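Local coordinates for protein response regulator FixJ (Bradyrhizobium japonicum, PDB 5XSO) that acts as the response regulator of an oxygen-sensing two-component system, inducing expression of nifA and fixK once activated by the kinase FixL, at residues V102-K106 / L107-D111; A124-E127 / S128-Q132; A166-S169 / N170-A174; Y177-P181 / R182-V186. All coordinates share one frame; numbering follows the deposited sequence.

Interaction 1 (V102-K106 / L107-D111)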
loop_
_atom_site.group_PDB
_atom_site.type_symbol
_atom_site.label_atom_id
_atom_site.label_comp_id
_atom_site.label_asym_id
_atom_site.label_seq_id
_atom_site.Cartn_x
_atom_site.Cartn_y
_atom_site.Cartn_z
ATOM N N VAL A 102 -15.656 4.025 9.876
ATOM C CA VAL A 102 -16.153 3.303 8.715
ATOM C C VAL A 102 -15.591 3.917 7.429
ATOM O O VAL A 102 -15.166 3.205 6.513
ATOM C CB VAL A 102 -17.696 3.302 8.709
ATOM C CG1 VAL A 102 -18.175 2.743 7.409
ATOM C CG2 VAL A 102 -18.234 2.432 9.861
ATOM N N GLU A 103 -15.593 5.241 7.339
ATOM C CA GLU A 103 -15.059 5.885 6.138
ATOM C C GLU A 103 -13.589 5.518 5.946
ATOM O O GLU A 103 -13.139 5.254 4.822
ATOM C CB GLU A 103 -15.206 7.401 6.252
ATOM C CG GLU A 103 -16.488 7.998 5.777
ATOM C CD GLU A 103 -16.780 7.680 4.311
ATOM O OE1 GLU A 103 -16.063 8.194 3.421
ATOM O OE2 GLU A 103 -17.732 6.912 4.068
ATOM N N ALA A 104 -12.833 5.487 7.053
ATOM C CA ALA A 104 -11.427 5.135 6.980
ATOM C C ALA A 104 -11.243 3.718 6.464
ATOM O O ALA A 104 -10.311 3.452 5.682
ATOM C CB ALA A 104 -10.780 5.280 8.371
ATOM N N MET A 105 -12.091 2.782 6.892
ATOM C CA MET A 105 -11.929 1.450 6.327
ATOM C C MET A 105 -12.297 1.414 4.849
ATOM O O MET A 105 -11.668 0.680 4.075
ATOM C CB MET A 105 -12.712 0.381 7.088
ATOM C CG MET A 105 -12.250 0.212 8.549
ATOM S SD MET A 105 -13.211 -1.079 9.312
ATOM C CE MET A 105 -12.586 -2.538 8.439
ATOM N N LYS A 106 -13.280 2.209 4.434
ATOM C CA LYS A 106 -13.585 2.226 2.997
ATOM C C LYS A 106 -12.397 2.757 2.211
ATOM O O LYS A 106 -12.160 2.334 1.078
ATOM C CB LYS A 106 -14.834 3.052 2.736
ATOM C CG LYS A 106 -16.105 2.265 3.062
ATOM C CD LYS A 106 -17.345 3.154 3.318
ATOM C CE LYS A 106 -17.529 4.264 2.299
ATOM N NZ LYS A 106 -18.995 4.571 2.078
ATOM N N LEU A 107 -11.619 3.665 2.809
ATOM C CA LEU A 107 -10.406 4.185 2.188
ATOM C C LEU A 107 -9.199 3.276 2.362
ATOM O O LEU A 107 -8.143 3.568 1.779
ATOM C CB LEU A 107 -10.079 5.575 2.739
ATOM C CG LEU A 107 -11.099 6.707 2.533
ATOM C CD1 LEU A 107 -10.846 7.860 3.485
ATOM C CD2 LEU A 107 -11.068 7.210 1.087
ATOM N N GLY A 108 -9.309 2.198 3.145
ATOM C CA GLY A 108 -8.217 1.250 3.188
ATOM C C GLY A 108 -7.756 0.826 4.576
ATOM O O GLY A 108 -6.955 -0.109 4.689
ATOM N N ALA A 109 -8.237 1.466 5.629
ATOM C CA ALA A 109 -7.852 0.989 6.963
ATOM C C ALA A 109 -8.276 -0.471 7.133
ATOM O O ALA A 109 -9.333 -0.901 6.631
ATOM C CB ALA A 109 -8.497 1.854 8.055
ATOM N N VAL A 110 -7.458 -1.243 7.863
ATOM C CA VAL A 110 -7.702 -2.676 7.975
ATOM C C VAL A 110 -8.866 -2.980 8.930
ATOM O O VAL A 110 -9.731 -3.835 8.645
ATOM C CB VAL A 110 -6.393 -3.359 8.402
ATOM C CG1 VAL A 110 -6.641 -4.804 8.884
ATOM C CG2 VAL A 110 -5.366 -3.282 7.244
ATOM N N ASP A 111 -8.953 -2.294 10.062
ATOM C CA ASP A 111 -10.014 -2.618 11.027
ATOM C C ASP A 111 -10.059 -1.452 12.025
ATOM O O ASP A 111 -9.251 -0.521 11.934
ATOM C CB ASP A 111 -9.719 -3.998 11.670
ATOM C CG ASP A 111 -10.976 -4.729 12.177
ATOM O OD1 ASP A 111 -12.032 -4.097 12.341
ATOM O OD2 ASP A 111 -10.897 -5.957 12.475
#

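Interaction 2 (A124-E127 / S128-Q132)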
loop_
_atom_site.group_PDB
_atom_site.type_symbol
_atom_site.label_atom_id
_atom_site.label_comp_id
_atom_site.label_asym_id
_atom_site.label_seq_id
_atom_site.Cartn_x
_atom_site.Cartn_y
_atom_site.Cartn_z
ATOM N N ALA A 124 -4.013 -9.097 19.062
ATOM C CA ALA A 124 -4.461 -10.062 18.057
ATOM C C ALA A 124 -4.781 -9.389 16.727
ATOM O O ALA A 124 -4.552 -9.961 15.651
ATOM C CB ALA A 124 -5.704 -10.809 18.545
ATOM N N MET A 125 -5.389 -8.206 16.770
ATOM C CA MET A 125 -5.702 -7.523 15.526
ATOM C C MET A 125 -4.432 -7.088 14.824
ATOM O O MET A 125 -4.358 -7.121 13.589
ATOM C CB MET A 125 -6.614 -6.328 15.818
ATOM C CG MET A 125 -7.086 -5.526 14.607
ATOM S SD MET A 125 -8.213 -4.208 15.207
ATOM C CE MET A 125 -9.639 -5.166 15.661
ATOM N N ILE A 126 -3.442 -6.631 15.594
ATOM C CA ILE A 126 -2.181 -6.223 15.000
ATOM C C ILE A 126 -1.511 -7.417 14.351
ATOM O O ILE A 126 -0.962 -7.313 13.250
ATOM C CB ILE A 126 -1.261 -5.594 16.070
ATOM C CG1 ILE A 126 -1.790 -4.209 16.479
ATOM C CG2 ILE A 126 0.233 -5.536 15.552
ATOM C CD1 ILE A 126 -1.097 -3.671 17.828
ATOM N N GLU A 127 -1.494 -8.563 15.051
ATOM C CA GLU A 127 -0.802 -9.728 14.491
ATOM C C GLU A 127 -1.393 -10.111 13.152
ATOM O O GLU A 127 -0.656 -10.441 12.204
ATOM C CB GLU A 127 -0.869 -10.922 15.443
ATOM C CG GLU A 127 0.308 -11.035 16.341
ATOM C CD GLU A 127 0.366 -12.395 17.005
ATOM O OE1 GLU A 127 0.261 -12.444 18.251
ATOM O OE2 GLU A 127 0.501 -13.407 16.270
ATOM N N SER A 128 -2.717 -10.054 13.046
ATOM C CA SER A 128 -3.377 -10.399 11.800
ATOM C C SER A 128 -3.058 -9.385 10.712
ATOM O O SER A 128 -2.757 -9.763 9.577
ATOM C CB SER A 128 -4.880 -10.505 12.035
ATOM O OG SER A 128 -5.610 -10.538 10.824
ATOM N N ALA A 129 -3.072 -8.095 11.057
ATOM C CA ALA A 129 -2.782 -7.018 10.101
ATOM C C ALA A 129 -1.376 -7.125 9.542
ATOM O O ALA A 129 -1.143 -6.921 8.345
ATOM C CB ALA A 129 -2.936 -5.672 10.814
ATOM N N ILE A 130 -0.406 -7.357 10.422
ATOM C CA ILE A 130 0.975 -7.458 9.982
ATOM C C ILE A 130 1.139 -8.669 9.085
ATOM O O ILE A 130 1.773 -8.599 8.023
ATOM C CB ILE A 130 1.917 -7.531 11.187
ATOM C CG1 ILE A 130 2.057 -6.157 11.844
ATOM C CG2 ILE A 130 3.304 -7.968 10.731
ATOM C CD1 ILE A 130 2.864 -6.150 13.147
ATOM N N ARG A 131 0.546 -9.791 9.490
ATOM C CA ARG A 131 0.667 -11.018 8.714
ATOM C C ARG A 131 0.122 -10.836 7.299
ATOM O O ARG A 131 0.731 -11.301 6.327
ATOM C CB ARG A 131 -0.046 -12.154 9.451
ATOM C CG ARG A 131 -0.030 -13.503 8.747
ATOM C CD ARG A 131 -0.707 -14.584 9.601
ATOM N NE ARG A 131 -0.225 -14.597 10.982
ATOM C CZ ARG A 131 -0.990 -14.379 12.051
ATOM N NH1 ARG A 131 -0.456 -14.413 13.269
ATOM N NH2 ARG A 131 -2.287 -14.128 11.908
ATOM N N GLN A 132 -1.018 -10.143 7.156
ATOM C CA GLN A 132 -1.616 -9.955 5.837
ATOM C C GLN A 132 -0.875 -8.908 5.005
ATOM O O GLN A 132 -0.824 -9.023 3.776
ATOM C CB GLN A 132 -3.093 -9.561 5.957
ATOM C CG GLN A 132 -3.892 -10.349 6.981
ATOM C CD GLN A 132 -4.748 -11.456 6.396
ATOM O OE1 GLN A 132 -4.224 -12.431 5.852
ATOM N NE2 GLN A 132 -6.074 -11.329 6.536
#

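Interaction 3 (A166-S169 / N170-A174)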
loop_
_atom_site.group_PDB
_atom_site.type_symbol
_atom_site.label_atom_id
_atom_site.label_comp_id
_atom_site.label_asym_id
_atom_site.label_seq_id
_atom_site.Cartn_x
_atom_site.Cartn_y
_atom_site.Cartn_z
ATOM N N ALA A 166 -3.759 -8.802 -24.321
ATOM C CA ALA A 166 -5.153 -8.999 -24.718
ATOM C C ALA A 166 -5.322 -10.093 -25.766
ATOM O O ALA A 166 -6.467 -10.482 -26.039
ATOM C CB ALA A 166 -5.725 -7.681 -25.261
ATOM N N GLY A 167 -4.241 -10.576 -26.365
ATOM C CA GLY A 167 -4.293 -11.659 -27.336
ATOM C C GLY A 167 -4.482 -11.223 -28.777
ATOM O O GLY A 167 -4.823 -12.059 -29.639
ATOM N N LEU A 168 -4.285 -9.953 -29.075
ATOM C CA LEU A 168 -4.382 -9.515 -30.472
ATOM C C LEU A 168 -3.204 -9.985 -31.289
ATOM O O LEU A 168 -2.058 -10.049 -30.815
ATOM C CB LEU A 168 -4.449 -7.974 -30.568
ATOM C CG LEU A 168 -5.622 -7.332 -29.864
ATOM C CD1 LEU A 168 -5.616 -5.795 -30.201
ATOM C CD2 LEU A 168 -6.955 -7.960 -30.220
ATOM N N SER A 169 -3.493 -10.309 -32.549
ATOM C CA SER A 169 -2.457 -10.504 -33.547
ATOM C C SER A 169 -1.758 -9.181 -33.820
ATOM O O SER A 169 -2.300 -8.106 -33.529
ATOM C CB SER A 169 -3.082 -11.051 -34.863
ATOM O OG SER A 169 -3.989 -10.026 -35.375
ATOM N N ASN A 170 -0.586 -9.256 -34.467
ATOM C CA ASN A 170 0.064 -8.019 -34.912
ATOM C C ASN A 170 -0.825 -7.195 -35.837
ATOM O O ASN A 170 -0.847 -5.967 -35.754
ATOM C CB ASN A 170 1.357 -8.338 -35.644
ATOM C CG ASN A 170 2.490 -8.792 -34.686
ATOM O OD1 ASN A 170 2.277 -8.941 -33.488
ATOM N ND2 ASN A 170 3.698 -8.967 -35.236
ATOM N N LYS A 171 -1.551 -7.856 -36.758
ATOM C CA LYS A 171 -2.429 -7.113 -37.663
ATOM C C LYS A 171 -3.512 -6.396 -36.888
ATOM O O LYS A 171 -3.852 -5.233 -37.183
ATOM C CB LYS A 171 -3.024 -8.123 -38.657
ATOM C CG LYS A 171 -4.087 -7.549 -39.606
ATOM C CD LYS A 171 -4.230 -8.444 -40.840
ATOM C CE LYS A 171 -4.708 -9.840 -40.500
ATOM N NZ LYS A 171 -4.953 -10.602 -41.781
ATOM N N LEU A 172 -4.054 -7.040 -35.872
ATOM C CA LEU A 172 -5.086 -6.380 -35.093
ATOM C C LEU A 172 -4.514 -5.318 -34.160
ATOM O O LEU A 172 -5.220 -4.324 -33.883
ATOM C CB LEU A 172 -5.928 -7.367 -34.275
ATOM C CG LEU A 172 -6.876 -8.279 -35.094
ATOM C CD1 LEU A 172 -7.462 -9.313 -34.179
ATOM C CD2 LEU A 172 -7.978 -7.423 -35.719
ATOM N N ILE A 173 -3.294 -5.500 -33.640
ATOM C CA ILE A 173 -2.694 -4.423 -32.849
ATOM C C ILE A 173 -2.548 -3.161 -33.708
ATOM O O ILE A 173 -2.939 -2.059 -33.300
ATOM C CB ILE A 173 -1.342 -4.864 -32.254
ATOM C CG1 ILE A 173 -1.593 -5.973 -31.211
ATOM C CG2 ILE A 173 -0.655 -3.615 -31.538
ATOM C CD1 ILE A 173 -0.226 -6.600 -30.598
ATOM N N ALA A 174 -2.006 -3.320 -34.914
ATOM C CA ALA A 174 -1.874 -2.215 -35.867
ATOM C C ALA A 174 -3.212 -1.538 -36.117
ATOM O O ALA A 174 -3.337 -0.296 -36.083
ATOM C CB ALA A 174 -1.280 -2.767 -37.183
HETATM O O HOH W 1 0.663 -10.567 -31.739
#

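Interaction 4 (Y177-P181 / R182-V186)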
loop_
_atom_site.group_PDB
_atom_site.type_symbol
_atom_site.label_atom_id
_atom_site.label_comp_id
_atom_site.label_asym_id
_atom_site.label_seq_id
_atom_site.Cartn_x
_atom_site.Cartn_y
_atom_site.Cartn_z
ATOM N N TYR A 177 -4.882 0.260 -32.742
ATOM C CA TYR A 177 -4.260 1.471 -32.228
ATOM C C TYR A 177 -3.817 2.432 -33.319
ATOM O O TYR A 177 -3.367 3.539 -32.999
ATOM C CB TYR A 177 -3.059 1.101 -31.348
ATOM C CG TYR A 177 -3.465 0.252 -30.143
ATOM C CD1 TYR A 177 -4.064 0.835 -29.017
ATOM C CD2 TYR A 177 -3.221 -1.121 -30.128
ATOM C CE1 TYR A 177 -4.444 0.034 -27.880
ATOM C CE2 TYR A 177 -3.606 -1.927 -29.029
ATOM C CZ TYR A 177 -4.205 -1.323 -27.905
ATOM O OH TYR A 177 -4.568 -2.141 -26.830
ATOM N N ASP A 178 -3.944 2.050 -34.601
ATOM C CA ASP A 178 -3.507 2.885 -35.742
ATOM C C ASP A 178 -1.969 3.040 -35.723
ATOM O O ASP A 178 -1.435 4.146 -35.752
ATOM C CB ASP A 178 -4.217 4.251 -35.769
ATOM C CG ASP A 178 -4.205 4.843 -37.122
ATOM O OD1 ASP A 178 -4.454 6.053 -37.242
ATOM O OD2 ASP A 178 -3.890 4.105 -38.081
ATOM N N ILE A 179 -1.278 1.897 -35.676
ATOM C CA ILE A 179 0.186 1.791 -35.702
ATOM C C ILE A 179 0.550 1.171 -37.054
ATOM O O ILE A 179 -0.174 0.306 -37.534
ATOM C CB ILE A 179 0.638 0.914 -34.507
ATOM C CG1 ILE A 179 0.242 1.560 -33.166
ATOM C CG2 ILE A 179 2.140 0.644 -34.458
ATOM C CD1 ILE A 179 0.396 0.566 -31.891
ATOM N N SER A 180 1.621 1.637 -37.700
ATOM C CA SER A 180 2.031 0.984 -38.936
ATOM C C SER A 180 2.387 -0.497 -38.698
ATOM O O SER A 180 3.137 -0.819 -37.742
ATOM C CB SER A 180 3.253 1.706 -39.512
ATOM O OG SER A 180 3.768 0.912 -40.560
ATOM N N PRO A 181 1.908 -1.424 -39.541
ATOM C CA PRO A 181 2.291 -2.846 -39.404
ATOM C C PRO A 181 3.794 -3.081 -39.342
ATOM O O PRO A 181 4.224 -4.009 -38.641
ATOM C CB PRO A 181 1.684 -3.493 -40.655
ATOM C CG PRO A 181 0.440 -2.592 -40.957
ATOM C CD PRO A 181 0.880 -1.206 -40.585
ATOM N N ARG A 182 4.602 -2.294 -40.076
ATOM C CA ARG A 182 6.052 -2.523 -40.040
ATOM C C ARG A 182 6.690 -2.117 -38.730
ATOM O O ARG A 182 7.893 -2.420 -38.520
ATOM C CB ARG A 182 6.727 -1.802 -41.234
ATOM C CG ARG A 182 7.072 -0.369 -40.932
ATOM C CD ARG A 182 7.859 0.279 -42.090
ATOM N NE ARG A 182 7.070 0.330 -43.323
ATOM C CZ ARG A 182 6.158 1.269 -43.588
ATOM N NH1 ARG A 182 5.905 2.231 -42.704
ATOM N NH2 ARG A 182 5.493 1.240 -44.732
ATOM N N THR A 183 5.949 -1.495 -37.792
ATOM C CA THR A 183 6.574 -1.133 -36.514
ATOM C C THR A 183 6.149 -2.035 -35.370
ATOM O O THR A 183 6.662 -1.860 -34.259
ATOM C CB THR A 183 6.297 0.350 -36.135
ATOM O OG1 THR A 183 4.881 0.562 -35.984
ATOM C CG2 THR A 183 6.821 1.313 -37.231
ATOM N N ILE A 184 5.218 -2.983 -35.583
ATOM C CA ILE A 184 4.706 -3.755 -34.444
ATOM C C ILE A 184 5.815 -4.586 -33.804
ATOM O O ILE A 184 5.960 -4.614 -32.562
ATOM C CB ILE A 184 3.519 -4.629 -34.873
ATOM C CG1 ILE A 184 2.348 -3.755 -35.417
ATOM C CG2 ILE A 184 3.080 -5.575 -33.641
ATOM C CD1 ILE A 184 1.716 -2.768 -34.390
ATOM N N GLU A 185 6.608 -5.260 -34.620
ATOM C CA GLU A 185 7.675 -6.072 -34.025
ATOM C C GLU A 185 8.769 -5.204 -33.439
ATOM O O GLU A 185 9.468 -5.654 -32.527
ATOM C CB GLU A 185 8.278 -7.035 -35.053
ATOM C CG GLU A 185 7.323 -8.155 -35.415
ATOM C CD GLU A 185 7.214 -9.208 -34.315
ATOM O OE1 GLU A 185 6.137 -9.781 -34.133
ATOM O OE2 GLU A 185 8.225 -9.445 -33.627
ATOM N N VAL A 186 8.971 -3.989 -33.963
ATOM C CA VAL A 186 9.940 -3.073 -33.338
ATOM C C VAL A 186 9.498 -2.731 -31.930
ATOM O O VAL A 186 10.280 -2.812 -30.974
ATOM C CB VAL A 186 10.119 -1.804 -34.187
ATOM C CG1 VAL A 186 11.076 -0.767 -33.457
ATOM C CG2 VAL A 186 10.582 -2.185 -35.618
HETATM O O HOH W 2 3.797 3.339 -36.295
HETATM O O HOH W 3 3.901 -1.058 -42.601
#

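Interaction 1 (V102-K106 / L107-D111)
M105 and A109 meet where helix 98-106 ends and the chain turns toward strand 111-114. The M105 side chain leaves with CG beside the backbone N (chi1 -63°), runs straight through chi2 and bends at chi3, and this course lays it along the departing chain. CG lies beside the methyl group of A109, 4.1 Å from its CB, SD passes D111 CA, and CE ends 3.1 Å from V110 O. A long, flexible, unbranched thioether suits a path that runs past a methyl group and then along the backbone of V110 and D111; an alanine here would probably leave A109 and that backbone without this cover. The M105 CA also directs a CA-H...O contact at A109 O.

The turn itself is a Schellman motif. A109 N donates to A104 O (2.9 Å, 163° at the hydrogen), and G108 N donates to M105 O from above its carbonyl plane, a bent bond. G108 has positive phi, at which a CB would be jammed against the preceding carbonyl O, hence glycine. A109 turns its small CB back toward the helix, 4.1 Å from A104 CB; a methyl is enough to fill this close approach, and both alanines also pack on I91 of strand 89-93.

L107, whose N bonds E103 O at 3.0 Å, brings CG close to that same oxygen and packs on I74 and L77 of helix 73-82. On the outer side, K106 bends back along the helix at chi3 to put NZ 3.3 Å from E103 OE2, a salt bridge one turn apart.

Interaction 2 (A124-E127 / S128-Q132)
I126 and I130, one turn apart on helix 119-138, stand side by side and point the same way. Unlike branches touch: CG2 of I126 meets CD1 of I130 at 3.6 Å. Both residues keep CG1 beside the backbone N, and the straight second torsion of I130 (174°) carries its CD1 back alongside the I126 branch. Beta-branched isoleucines suit the place because CG2 and CG1 together make a broad apolar ridge. An alanine in place of I130 would probably leave the I126 CG2 methyl without its neighbour and open a gap against F59.

On another side of the helix, E127 and R131 cross obliquely instead. R131 was modelled in two conformations; in this one it bends at chi3 and NH1 comes within 3.3 Å of E127 OE2, a salt bridge with carboxylate and guanidinium planes 75° apart. E127 O, which accepts R131 N at 3.0 Å, then lies over the guanidinium, but the strength of this pairing is doubtful. Inside, I130 N reaches I126 O at 2.9 Å, one of four successive i-to-i+4 bonds.

M125 and I126 press the helix onto L90 of strand 89-93, and M125 also reaches L113 of strand 111-114. Among the loops, A129 rests on P88 and I126 on F39, so the apolar side of this amphipathic helix packs against the 89-93 and 111-114 end of the parallel receiver sheet.

Interaction 3 (A166-S169 / N170-A174)
S169 is the N-cap of helix 170-177: its OG accepts L172 N at 3.0 Å, while its backbone O begins the regular helical bonding by accepting I173 N at 2.8 Å, the donor lying nearly on the extension of the carbonyl bond. The N-cap bond depends on the hydroxyl being turned between the backbone N and the carbonyl carbon (chi1 64°), a rotation that swings OG forward over the first turn. A serine suits this site because its short arm brings an acceptor to an amide of the first turn, where the usual i-4 carbonyl of a helix is missing.

A water adds a second polar link. It donates to L168 O and to N170 OD1, both at 2.9 Å, and so ties the incoming loop to the first helical residue. The other end of that amide, N170 ND2, bonds E185 OE1 of helix 184-195, which fixes which way round the amide group sits; asparagine can serve both partners at once.

Around these bonds lies apolar packing. L168 directs its CB toward the helix, 3.5 Å from CG1 of I173 and 4.0 Å from L172 CB, while CD1 reaches on to the L172 backbone. I173 CG1 comes within 3.2 Å of S169 O, and L172 brings CG to 3.4 Å from S169 OG, shielding one flank of the capping bond. Before the cap, G167 ends helix 155-166 in a Schellman motif, with a positive phi that calls for glycine.

I173 then packs between V160 and L164 of helix 155-166 and I184 of helix 184-195, while N170 and A174 touch I184 too.

Interaction 4 (Y177-P181 / R182-V186)
I179 and I184 make the tight side of this turn. CG2 of I179 and CD1 of I184 are 3.4 Å apart, closer than usual van der Waals contact, and the two side chains cross at about a right angle. I184 is folded at both torsions (chi1 -61°, chi2 -63°), which brings its end back to I179. Two buried isoleucines suit the spot: I179 also packs on V160, and I184 on I173 and A174.

A compact set of polar bonds adjoins. S180 O accepts twice from T183, from N at 2.9 Å, coming from above the carbonyl plane, and from OG1 at 2.8 Å, in that plane on a lone pair. Threonine can do both: with chi1 at 61° OG1 sits between the backbone N and the carbonyl carbon and points at S180 O. T183 OG1 also comes within 3.1 Å of I179 CG2, joining polar and apolar parts, while a water donates to OG1 and accepts from S180 N. The I184 N bond to P181 O is weak, at 3.4 Å.

On the looser, watery side R182 bends at chi3 and swings its guanidinium past S180 OG; a second water lies over one face of that group and bonds S180 OG and R182 N. P181 suits the turn, its ring restricting phi and offering no N-H.

This is the turn of a helix-turn-helix, joining helices 170-177 and 184-195 in the LuxR/NarL-type DNA-binding domain.

How the interactions relate
Interactions 1 and 2 belong to the receiver domain, interactions 3 and 4 to the DNA-binding domain, and the pairs do not touch: the closest approach, between interactions 2 and 3, leaves nearest atoms about 28 Å apart. Within the receiver, interaction 1 leads into the edge strand against which interaction 2 packs, D111 OD2 lying 3.5 Å from M125 CE. The A104 side chain of interaction 1 is about 10 Å from that of R67 and about 11 Å from that of D65, residues that probably bind magnesium, and takes no direct part in the site. Interactions 3 and 4, with centres about 10 Å apart, cap and connect successive helices of one motif; A174 O and I179 N, at 3.0 Å, probably hydrogen-bond across them.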